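Local atomic coordinates of putative polyphosphate kinase 2 (Pseudomonas aeruginosa PAO1, PDB entry 3CZP), a protein that uses inorganic polyphosphate as phosphate donor to convert AMP to ADP and, less efficiently, GMP to GDP, with magnesium as cofactor. Residues A[88-99]-A[343-354]. Residues are numbered along the deposited sequence; the frame is centred on the assembly and turned at random.
With ACT (acetate ion), chain F.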
ATOM      1  N   PRO A  88       9.903   4.044 -11.636  1.00 19.86           N
ATOM      2  CA  PRO A  88      10.800   5.196 -11.647  1.00 19.67           C
ATOM      3  C   PRO A  88      11.398   5.489 -10.267  1.00 18.45           C
ATOM      4  O   PRO A  88      10.786   5.121  -9.265  1.00 18.56           O
ATOM      5  CB  PRO A  88       9.921   6.325 -12.131  1.00 19.15           C
ATOM      6  CG  PRO A  88       8.737   5.614 -12.841  1.00 18.07           C
ATOM      7  CD  PRO A  88       8.549   4.371 -12.138  1.00 20.34           C
ATOM      8  N   PRO A  89      12.663   5.948 -10.234  1.00 19.50           N
ATOM      9  CA  PRO A  89      13.392   6.140  -8.982  1.00 20.27           C
ATOM     10  C   PRO A  89      12.654   6.873  -7.879  1.00 20.06           C
ATOM     11  O   PRO A  89      12.913   6.581  -6.723  1.00 20.79           O
ATOM     12  CB  PRO A  89      14.649   6.945  -9.391  1.00 20.31           C
ATOM     13  CG  PRO A  89      14.588   7.121 -10.846  1.00 19.64           C
ATOM     14  CD  PRO A  89      13.572   6.155 -11.384  1.00 19.16           C
ATOM     15  N   GLN A  90      11.815   7.830  -8.233  1.00 20.73           N
ATOM     16  CA  GLN A  90      11.081   8.644  -7.267  1.00 21.08           C
ATOM     17  C   GLN A  90       9.955   7.863  -6.495  1.00 22.31           C
ATOM     18  O   GLN A  90       9.629   8.193  -5.337  1.00 21.58           O
ATOM     19  CB  GLN A  90      10.459   9.861  -7.988  1.00 22.15           C
ATOM     20  CG  GLN A  90      10.206  11.048  -7.011  1.00 24.48           C
ATOM     21  CD  GLN A  90       9.833  12.348  -7.691  1.00 22.62           C
ATOM     22  OE1 GLN A  90       8.665  12.568  -7.958  1.00 24.80           O
ATOM     23  NE2 GLN A  90      10.821  13.262  -7.892  1.00 29.74           N
ATOM     24  N   TRP A  91       9.413   6.827  -7.130  1.00 21.57           N
ATOM     25  CA  TRP A  91       8.299   6.046  -6.595  1.00 21.24           C
ATOM     26  C   TRP A  91       8.556   5.544  -5.180  1.00 21.02           C
ATOM     27  O   TRP A  91       7.684   5.574  -4.331  1.00 20.88           O
ATOM     28  CB  TRP A  91       8.030   4.886  -7.554  1.00 22.38           C
ATOM     29  CG  TRP A  91       6.846   4.033  -7.194  1.00 23.02           C
ATOM     30  CD1 TRP A  91       5.522   4.245  -7.542  1.00 22.71           C
ATOM     31  CD2 TRP A  91       6.883   2.808  -6.477  1.00 23.53           C
ATOM     32  NE1 TRP A  91       4.749   3.233  -7.035  1.00 22.36           N
ATOM     33  CE2 TRP A  91       5.560   2.334  -6.389  1.00 25.67           C
ATOM     34  CE3 TRP A  91       7.909   2.023  -5.976  1.00 20.79           C
ATOM     35  CZ2 TRP A  91       5.248   1.125  -5.768  1.00 26.08           C
ATOM     36  CZ3 TRP A  91       7.606   0.853  -5.338  1.00 22.78           C
ATOM     37  CH2 TRP A  91       6.295   0.402  -5.236  1.00 24.76           C
ATOM     38  N   ARG A  92       9.738   5.020  -4.937  1.00 21.81           N
ATOM     39  CA  ARG A  92      10.032   4.442  -3.658  1.00 22.18           C
ATOM     40  C   ARG A  92      10.016   5.432  -2.518  1.00 21.69           C
ATOM     41  O   ARG A  92       9.798   5.042  -1.349  1.00 22.56           O
ATOM     42  CB  ARG A  92      11.396   3.827  -3.683  1.00 21.74           C
ATOM     43  CG  ARG A  92      12.483   4.805  -3.808  1.00 21.67           C
ATOM     44  CD  ARG A  92      13.834   4.065  -3.884  1.00 23.37           C
ATOM     45  NE  ARG A  92      13.992   3.569  -5.241  1.00 25.46           N
ATOM     46  CZ  ARG A  92      15.083   2.975  -5.706  1.00 28.69           C
ATOM     47  NH1 ARG A  92      16.143   2.778  -4.923  1.00 29.97           N
ATOM     48  NH2 ARG A  92      15.124   2.623  -6.976  1.00 29.05           N
ATOM     49  N   PHE A  93      10.331   6.700  -2.804  1.00 20.69           N
ATOM     50  CA  PHE A  93      10.208   7.734  -1.780  1.00 20.50           C
ATOM     51  C   PHE A  93       8.739   8.079  -1.545  1.00 21.46           C
ATOM     52  O   PHE A  93       8.248   8.224  -0.392  1.00 22.44           O
ATOM     53  CB  PHE A  93      10.981   8.981  -2.212  1.00 21.15           C
ATOM     54  CG  PHE A  93      12.437   8.725  -2.416  1.00 20.74           C
ATOM     55  CD1 PHE A  93      13.204   8.213  -1.382  1.00 22.34           C
ATOM     56  CD2 PHE A  93      13.040   8.992  -3.612  1.00 21.27           C
ATOM     57  CE1 PHE A  93      14.522   7.950  -1.554  1.00 19.98           C
ATOM     58  CE2 PHE A  93      14.397   8.732  -3.773  1.00 19.80           C
ATOM     59  CZ  PHE A  93      15.109   8.203  -2.728  1.00 21.03           C
ATOM     60  N   TRP A  94       7.991   8.215  -2.608  1.00 21.83           N
ATOM     61  CA  TRP A  94       6.522   8.508  -2.457  1.00 21.53           C
ATOM     62  C   TRP A  94       5.829   7.441  -1.616  1.00 22.02           C
ATOM     63  O   TRP A  94       4.979   7.738  -0.754  1.00 23.35           O
ATOM     64  CB  TRP A  94       5.821   8.565  -3.837  1.00 22.26           C
ATOM     65  CG  TRP A  94       6.074   9.830  -4.661  1.00 21.98           C
ATOM     66  CD1 TRP A  94       7.021  10.007  -5.608  1.00 21.66           C
ATOM     67  CD2 TRP A  94       5.370  11.069  -4.555  1.00 18.39           C
ATOM     68  NE1 TRP A  94       6.953  11.301  -6.107  1.00 22.97           N
ATOM     69  CE2 TRP A  94       5.959  11.974  -5.455  1.00 20.96           C
ATOM     70  CE3 TRP A  94       4.335  11.511  -3.752  1.00 20.68           C
ATOM     71  CZ2 TRP A  94       5.488  13.288  -5.631  1.00 20.64           C
ATOM     72  CZ3 TRP A  94       3.868  12.833  -3.937  1.00 21.81           C
ATOM     73  CH2 TRP A  94       4.450  13.684  -4.865  1.00 21.10           C
ATOM     74  N   ARG A  95       6.233   6.192  -1.825  1.00 22.60           N
ATOM     75  CA  ARG A  95       5.673   5.060  -1.149  1.00 21.62           C
ATOM     76  C   ARG A  95       5.833   5.163   0.374  1.00 20.69           C
ATOM     77  O   ARG A  95       4.958   4.672   1.141  1.00 18.14           O
ATOM     78  CB  ARG A  95       6.258   3.738  -1.699  1.00 22.53           C
ATOM     79  CG  ARG A  95       5.883   2.566  -0.872  1.00 25.25           C
ATOM     80  CD  ARG A  95       5.729   1.272  -1.529  1.00 24.66           C
ATOM     81  NE  ARG A  95       6.974   0.564  -1.629  1.00 29.48           N
ATOM     82  CZ  ARG A  95       7.069  -0.726  -1.911  1.00 25.50           C
ATOM     83  NH1 ARG A  95       6.004  -1.494  -2.050  1.00 28.57           N
ATOM     84  NH2 ARG A  95       8.257  -1.265  -2.002  1.00 29.05           N
ATOM     85  N   ARG A  96       6.918   5.793   0.836  1.00 20.02           N
ATOM     86  CA  ARG A  96       7.210   5.881   2.289  1.00 21.21           C
ATOM     87  C   ARG A  96       6.962   7.223   2.918  1.00 20.61           C
ATOM     88  O   ARG A  96       7.300   7.425   4.097  1.00 20.28           O
ATOM     89  CB  ARG A  96       8.666   5.504   2.612  1.00 21.84           C
ATOM     90  CG  ARG A  96       9.148   4.165   2.111  1.00 22.51           C
ATOM     91  CD  ARG A  96       8.224   3.067   2.490  1.00 29.08           C
ATOM     92  NE  ARG A  96       8.724   1.804   1.913  1.00 30.04           N
ATOM     93  CZ  ARG A  96       8.067   0.624   1.898  1.00 35.57           C
ATOM     94  NH1 ARG A  96       6.828   0.499   2.412  1.00 34.11           N
ATOM     95  NH2 ARG A  96       8.676  -0.466   1.384  1.00 34.58           N
ATOM     96  N   LEU A  97       6.284   8.126   2.224  1.00 21.09           N
ATOM     97  CA  LEU A  97       5.993   9.399   2.848  1.00 20.75           C
ATOM     98  C   LEU A  97       5.115   9.162   4.087  1.00 21.06           C
ATOM     99  O   LEU A  97       4.216   8.321   4.038  1.00 21.39           O
ATOM    100  CB  LEU A  97       5.411  10.387   1.859  1.00 21.88           C
ATOM    101  CG  LEU A  97       6.294  10.787   0.687  1.00 23.35           C
ATOM    102  CD1 LEU A  97       5.497  11.716  -0.196  1.00 19.59           C
ATOM    103  CD2 LEU A  97       7.642  11.495   1.053  1.00 19.39           C
ATOM    104  N   PRO A  98       5.377   9.896   5.222  1.00 21.12           N
ATOM    105  CA  PRO A  98       4.528   9.699   6.394  1.00 20.30           C
ATOM    106  C   PRO A  98       3.267  10.506   6.237  1.00 20.33           C
ATOM    107  O   PRO A  98       3.307  11.571   5.678  1.00 21.47           O
ATOM    108  CB  PRO A  98       5.351  10.295   7.530  1.00 19.62           C
ATOM    109  CG  PRO A  98       6.252  11.288   6.832  1.00 19.53           C
ATOM    110  CD  PRO A  98       6.372  10.961   5.436  1.00 19.82           C
ATOM    111  N   PRO A  99       2.137   9.988   6.708  1.00 20.75           N
ATOM    112  CA  PRO A  99       0.871  10.689   6.647  1.00 19.14           C
ATOM    113  C   PRO A  99       0.817  11.923   7.571  1.00 19.06           C
ATOM    114  O   PRO A  99       1.594  12.065   8.535  1.00 19.42           O
ATOM    115  CB  PRO A  99      -0.139   9.622   7.088  1.00 20.93           C
ATOM    116  CG  PRO A  99       0.685   8.526   7.754  1.00 22.99           C
ATOM    117  CD  PRO A  99       2.079   8.659   7.331  1.00 20.40           C
ATOM    118  N   ALA A 343      -4.582  11.964   3.458  1.00 22.10           N
ATOM    119  CA  ALA A 343      -3.515  12.139   4.464  1.00 20.99           C
ATOM    120  C   ALA A 343      -2.169  12.364   3.795  1.00 20.33           C
ATOM    121  O   ALA A 343      -1.160  12.517   4.480  1.00 20.19           O
ATOM    122  CB  ALA A 343      -3.445  10.921   5.352  1.00 20.37           C
ATOM    123  N   GLN A 344      -2.136  12.409   2.453  1.00 20.63           N
ATOM    124  CA  GLN A 344      -0.846  12.471   1.699  1.00 20.17           C
ATOM    125  C   GLN A 344      -0.909  13.614   0.670  1.00 20.54           C
ATOM    126  O   GLN A 344      -1.977  14.144   0.385  1.00 21.08           O
ATOM    127  CB  GLN A 344      -0.650  11.162   1.007  1.00 19.67           C
ATOM    128  CG  GLN A 344      -0.493  10.024   1.924  1.00 20.04           C
ATOM    129  CD  GLN A 344       0.935   9.935   2.491  1.00 15.00           C
ATOM    130  OE1 GLN A 344       1.821  10.650   2.039  1.00 15.68           O
ATOM    131  NE2 GLN A 344       1.130   9.113   3.476  1.00 15.97           N
ATOM    132  N   PRO A 345       0.241  14.051   0.139  1.00 20.88           N
ATOM    133  CA  PRO A 345       0.205  15.068  -0.894  1.00 21.20           C
ATOM    134  C   PRO A 345      -0.478  14.564  -2.176  1.00 20.18           C
ATOM    135  O   PRO A 345      -0.469  13.372  -2.468  1.00 20.86           O
ATOM    136  CB  PRO A 345       1.677  15.313  -1.197  1.00 19.75           C
ATOM    137  CG  PRO A 345       2.332  14.185  -0.703  1.00 20.12           C
ATOM    138  CD  PRO A 345       1.620  13.687   0.455  1.00 20.35           C
ATOM    139  N   TYR A 346      -1.068  15.490  -2.899  1.00 20.57           N
ATOM    140  CA  TYR A 346      -1.890  15.197  -4.080  1.00 21.72           C
ATOM    141  C   TYR A 346      -1.399  14.060  -5.006  1.00 22.40           C
ATOM    142  O   TYR A 346      -2.164  13.127  -5.276  1.00 25.02           O
ATOM    143  CB  TYR A 346      -2.080  16.474  -4.904  1.00 22.27           C
ATOM    144  CG  TYR A 346      -2.963  16.299  -6.114  1.00 22.97           C
ATOM    145  CD1 TYR A 346      -4.336  16.005  -5.973  1.00 23.58           C
ATOM    146  CD2 TYR A 346      -2.464  16.443  -7.389  1.00 23.25           C
ATOM    147  CE1 TYR A 346      -5.176  15.818  -7.111  1.00 24.77           C
ATOM    148  CE2 TYR A 346      -3.300  16.293  -8.507  1.00 25.17           C
ATOM    149  CZ  TYR A 346      -4.644  15.993  -8.359  1.00 25.55           C
ATOM    150  OH  TYR A 346      -5.439  15.831  -9.493  1.00 25.07           O
ATOM    151  N   LEU A 347      -0.150  14.099  -5.478  1.00 21.04           N
ATOM    152  CA  LEU A 347       0.290  13.083  -6.496  1.00 21.23           C
ATOM    153  C   LEU A 347       0.518  11.710  -5.938  1.00 21.06           C
ATOM    154  O   LEU A 347       0.687  10.771  -6.694  1.00 21.96           O
ATOM    155  CB  LEU A 347       1.553  13.545  -7.232  1.00 20.79           C
ATOM    156  CG  LEU A 347       1.271  14.752  -8.153  1.00 21.23           C
ATOM    157  CD1 LEU A 347       2.537  15.383  -8.689  1.00 17.87           C
ATOM    158  CD2 LEU A 347       0.173  14.361  -9.281  1.00 20.47           C
ATOM    159  N   TRP A 348       0.623  11.581  -4.615  1.00 20.37           N
ATOM    160  CA  TRP A 348       0.777  10.279  -3.965  1.00 21.14           C
ATOM    161  C   TRP A 348      -0.226   9.227  -4.456  1.00 21.22           C
ATOM    162  O   TRP A 348       0.142   8.062  -4.709  1.00 19.83           O
ATOM    163  CB  TRP A 348       0.696  10.478  -2.431  1.00 20.87           C
ATOM    164  CG  TRP A 348       0.980   9.264  -1.609  1.00 18.78           C
ATOM    165  CD1 TRP A 348       2.170   8.880  -1.047  1.00 19.95           C
ATOM    166  CD2 TRP A 348       0.011   8.318  -1.157  1.00 17.64           C
ATOM    167  NE1 TRP A 348       2.025   7.717  -0.342  1.00 16.24           N
ATOM    168  CE2 TRP A 348       0.698   7.360  -0.368  1.00 19.85           C
ATOM    169  CE3 TRP A 348      -1.368   8.183  -1.339  1.00 18.32           C
ATOM    170  CZ2 TRP A 348       0.043   6.277   0.228  1.00 18.64           C
ATOM    171  CZ3 TRP A 348      -2.025   7.119  -0.703  1.00 19.06           C
ATOM    172  CH2 TRP A 348      -1.311   6.179   0.053  1.00 22.09           C
ATOM    173  N   ARG A 349      -1.480   9.644  -4.582  1.00 20.84           N
ATOM    174  CA  ARG A 349      -2.548   8.763  -5.030  0.50 21.63           C
ATOM    175  C   ARG A 349      -2.294   8.249  -6.441  1.00 21.96           C
ATOM    176  O   ARG A 349      -2.716   7.142  -6.775  1.00 24.04           O
ATOM    177  CB  ARG A 349      -3.897   9.482  -4.969  0.50 21.50           C
ATOM    178  CG  ARG A 349      -3.927  10.809  -5.710  0.50 20.80           C
ATOM    179  CD  ARG A 349      -5.227  11.554  -5.456  0.50 22.61           C
ATOM    180  NE  ARG A 349      -5.149  12.403  -4.271  0.50 22.98           N
ATOM    181  CZ  ARG A 349      -6.004  13.383  -3.996  0.50 23.97           C
ATOM    182  NH1 ARG A 349      -7.009  13.641  -4.823  0.50 23.42           N
ATOM    183  NH2 ARG A 349      -5.856  14.106  -2.894  0.50 24.99           N
ATOM    184  N   PHE A 350      -1.612   9.043  -7.262  1.00 21.60           N
ATOM    185  CA  PHE A 350      -1.331   8.618  -8.633  1.00 21.29           C
ATOM    186  C   PHE A 350      -0.079   7.803  -8.743  1.00 22.20           C
ATOM    187  O   PHE A 350      -0.072   6.817  -9.453  1.00 23.82           O
ATOM    188  CB  PHE A 350      -1.304   9.838  -9.555  1.00 21.43           C
ATOM    189  CG  PHE A 350      -2.579  10.578  -9.460  1.00 18.53           C
ATOM    190  CD1 PHE A 350      -3.702  10.027 -10.006  1.00 16.42           C
ATOM    191  CD2 PHE A 350      -2.671  11.767  -8.738  1.00 19.32           C
ATOM    192  CE1 PHE A 350      -4.942  10.672  -9.891  1.00 19.03           C
ATOM    193  CE2 PHE A 350      -3.922  12.425  -8.619  1.00 17.24           C
ATOM    194  CZ  PHE A 350      -5.028  11.846  -9.140  1.00 18.70           C
ATOM    195  N   TRP A 351       0.975   8.216  -8.049  1.00 20.50           N
ATOM    196  CA  TRP A 351       2.227   7.454  -8.028  1.00 21.38           C
ATOM    197  C   TRP A 351       2.025   5.976  -7.635  1.00 21.95           C
ATOM    198  O   TRP A 351       2.806   5.082  -8.045  1.00 23.90           O
ATOM    199  CB  TRP A 351       3.252   8.148  -7.092  1.00 20.65           C
ATOM    200  CG  TRP A 351       4.143   9.139  -7.770  1.00 20.04           C
ATOM    201  CD1 TRP A 351       4.030  10.503  -7.713  1.00 20.12           C
ATOM    202  CD2 TRP A 351       5.225   8.863  -8.662  1.00 18.19           C
ATOM    203  NE1 TRP A 351       5.004  11.088  -8.485  1.00 21.62           N
ATOM    204  CE2 TRP A 351       5.772  10.102  -9.050  1.00 20.33           C
ATOM    205  CE3 TRP A 351       5.802   7.683  -9.166  1.00 17.65           C
ATOM    206  CZ2 TRP A 351       6.863  10.200  -9.932  1.00 21.71           C
ATOM    207  CZ3 TRP A 351       6.874   7.791 -10.030  1.00 20.16           C
ATOM    208  CH2 TRP A 351       7.402   9.032 -10.391  1.00 19.04           C
ATOM    209  N   ARG A 352       1.087   5.745  -6.733  1.00 22.62           N
ATOM    210  CA  ARG A 352       0.828   4.435  -6.153  1.00 24.80           C
ATOM    211  C   ARG A 352       0.295   3.514  -7.219  1.00 24.90           C
ATOM    212  O   ARG A 352       0.361   2.320  -7.081  1.00 26.42           O
ATOM    213  CB  ARG A 352      -0.147   4.521  -4.947  1.00 24.35           C
ATOM    214  CG  ARG A 352      -1.569   4.677  -5.373  1.00 27.90           C
ATOM    215  CD  ARG A 352      -2.570   4.960  -4.262  1.00 28.97           C
ATOM    216  NE  ARG A 352      -2.720   3.878  -3.276  1.00 34.13           N
ATOM    217  CZ  ARG A 352      -3.694   3.859  -2.357  1.00 36.03           C
ATOM    218  NH1 ARG A 352      -4.600   4.833  -2.305  1.00 38.23           N
ATOM    219  NH2 ARG A 352      -3.763   2.895  -1.453  1.00 37.45           N
ATOM    220  N   HIS A 353      -0.231   4.082  -8.291  1.00 24.79           N
ATOM    221  CA  HIS A 353      -0.713   3.316  -9.413  1.00 25.95           C
ATOM    222  C   HIS A 353       0.178   3.244 -10.623  1.00 26.44           C
ATOM    223  O   HIS A 353      -0.250   2.701 -11.639  1.00 27.16           O
ATOM    224  CB  HIS A 353      -2.055   3.892  -9.881  1.00 24.40           C
ATOM    225  CG  HIS A 353      -3.146   3.644  -8.919  1.00 25.88           C
ATOM    226  ND1 HIS A 353      -3.552   2.379  -8.585  1.00 24.01           N
ATOM    227  CD2 HIS A 353      -3.883   4.499  -8.172  1.00 27.60           C
ATOM    228  CE1 HIS A 353      -4.505   2.458  -7.673  1.00 28.74           C
ATOM    229  NE2 HIS A 353      -4.740   3.737  -7.425  1.00 27.20           N
ATOM    230  N   ILE A 354       1.401   3.756 -10.550  1.00 26.26           N
ATOM    231  CA  ILE A 354       2.268   3.784 -11.742  1.00 25.16           C
ATOM    232  C   ILE A 354       2.717   2.390 -12.076  1.00 26.01           C
ATOM    233  O   ILE A 354       3.075   1.637 -11.195  1.00 24.91           O
ATOM    234  CB  ILE A 354       3.452   4.714 -11.504  1.00 26.34           C
ATOM    235  CG1 ILE A 354       2.955   6.174 -11.570  1.00 23.22           C
ATOM    236  CG2 ILE A 354       4.639   4.388 -12.413  1.00 24.95           C
ATOM    237  CD1 ILE A 354       2.518   6.605 -12.940  1.00 26.78           C
TER
HETATM  238  C   ACT F 601       5.843  -3.428   1.513  1.00 62.74           C
HETATM  239  O   ACT F 601       6.515  -2.616   2.156  1.00 62.62           O
HETATM  240  OXT ACT F 601       6.495  -4.394   1.093  1.00 63.40           O
HETATM  241  CH3 ACT F 601       4.381  -3.253   1.261  1.00 62.43           C
HETATM  242  O   HOH W   1       6.422  13.689  -9.078  1.00 27.23           O
HETATM  243  O   HOH W   2       2.823   1.572  -8.395  1.00 40.11           O
HETATM  244  O   HOH W   3       3.258   6.519   2.170  1.00 21.22           O
HETATM  245  O   HOH W   4       2.922  12.840   3.452  1.00 21.79           O
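W94 and W351 lie face to face at the centre of the contact, their five-membered rings 3.5 Å apart between centroids and their planes at 18°. Broad, flat indoles suit this buried place because they stack over a large area, while each ring N-H still points outward in its own plane to a partner. The overlap brings two donors together, so neither can satisfy the other: W94 NE1 instead gives a nearly straight bond (171°) to Q90 OE1, 2.8 Å away, and W351 NE1 donates to a water that in turn donates to Q90 OE1. Q90 reaches this spot with an extended chain, CG anti to its backbone N (chi1 -156°). P88 CB meets the edge of the W351 ring, while P345 CG and L347 CB press on the six-membered end of W94.

Toward P99 the packing is looser, P99 CB resting on A343 CB, and waters sit between polar groups. Q344 NE2 donates to L97 O at 3.2 Å from above the carbonyl plane; one water joins P98 O to Q344 OE1, and another accepts from W348 NE1 within bonding distance of R95 O and L97 O. At the partly exposed side R95 pairs with E83 and R352 with E340, both glutamates of the second subunit.

Segments 88-99 and 343-354 come from the two fused PPK2 domains and join them between their parallel sheets, with helix 125-144 packing on W94 and L347, and helix 382-402 on P88 and I354.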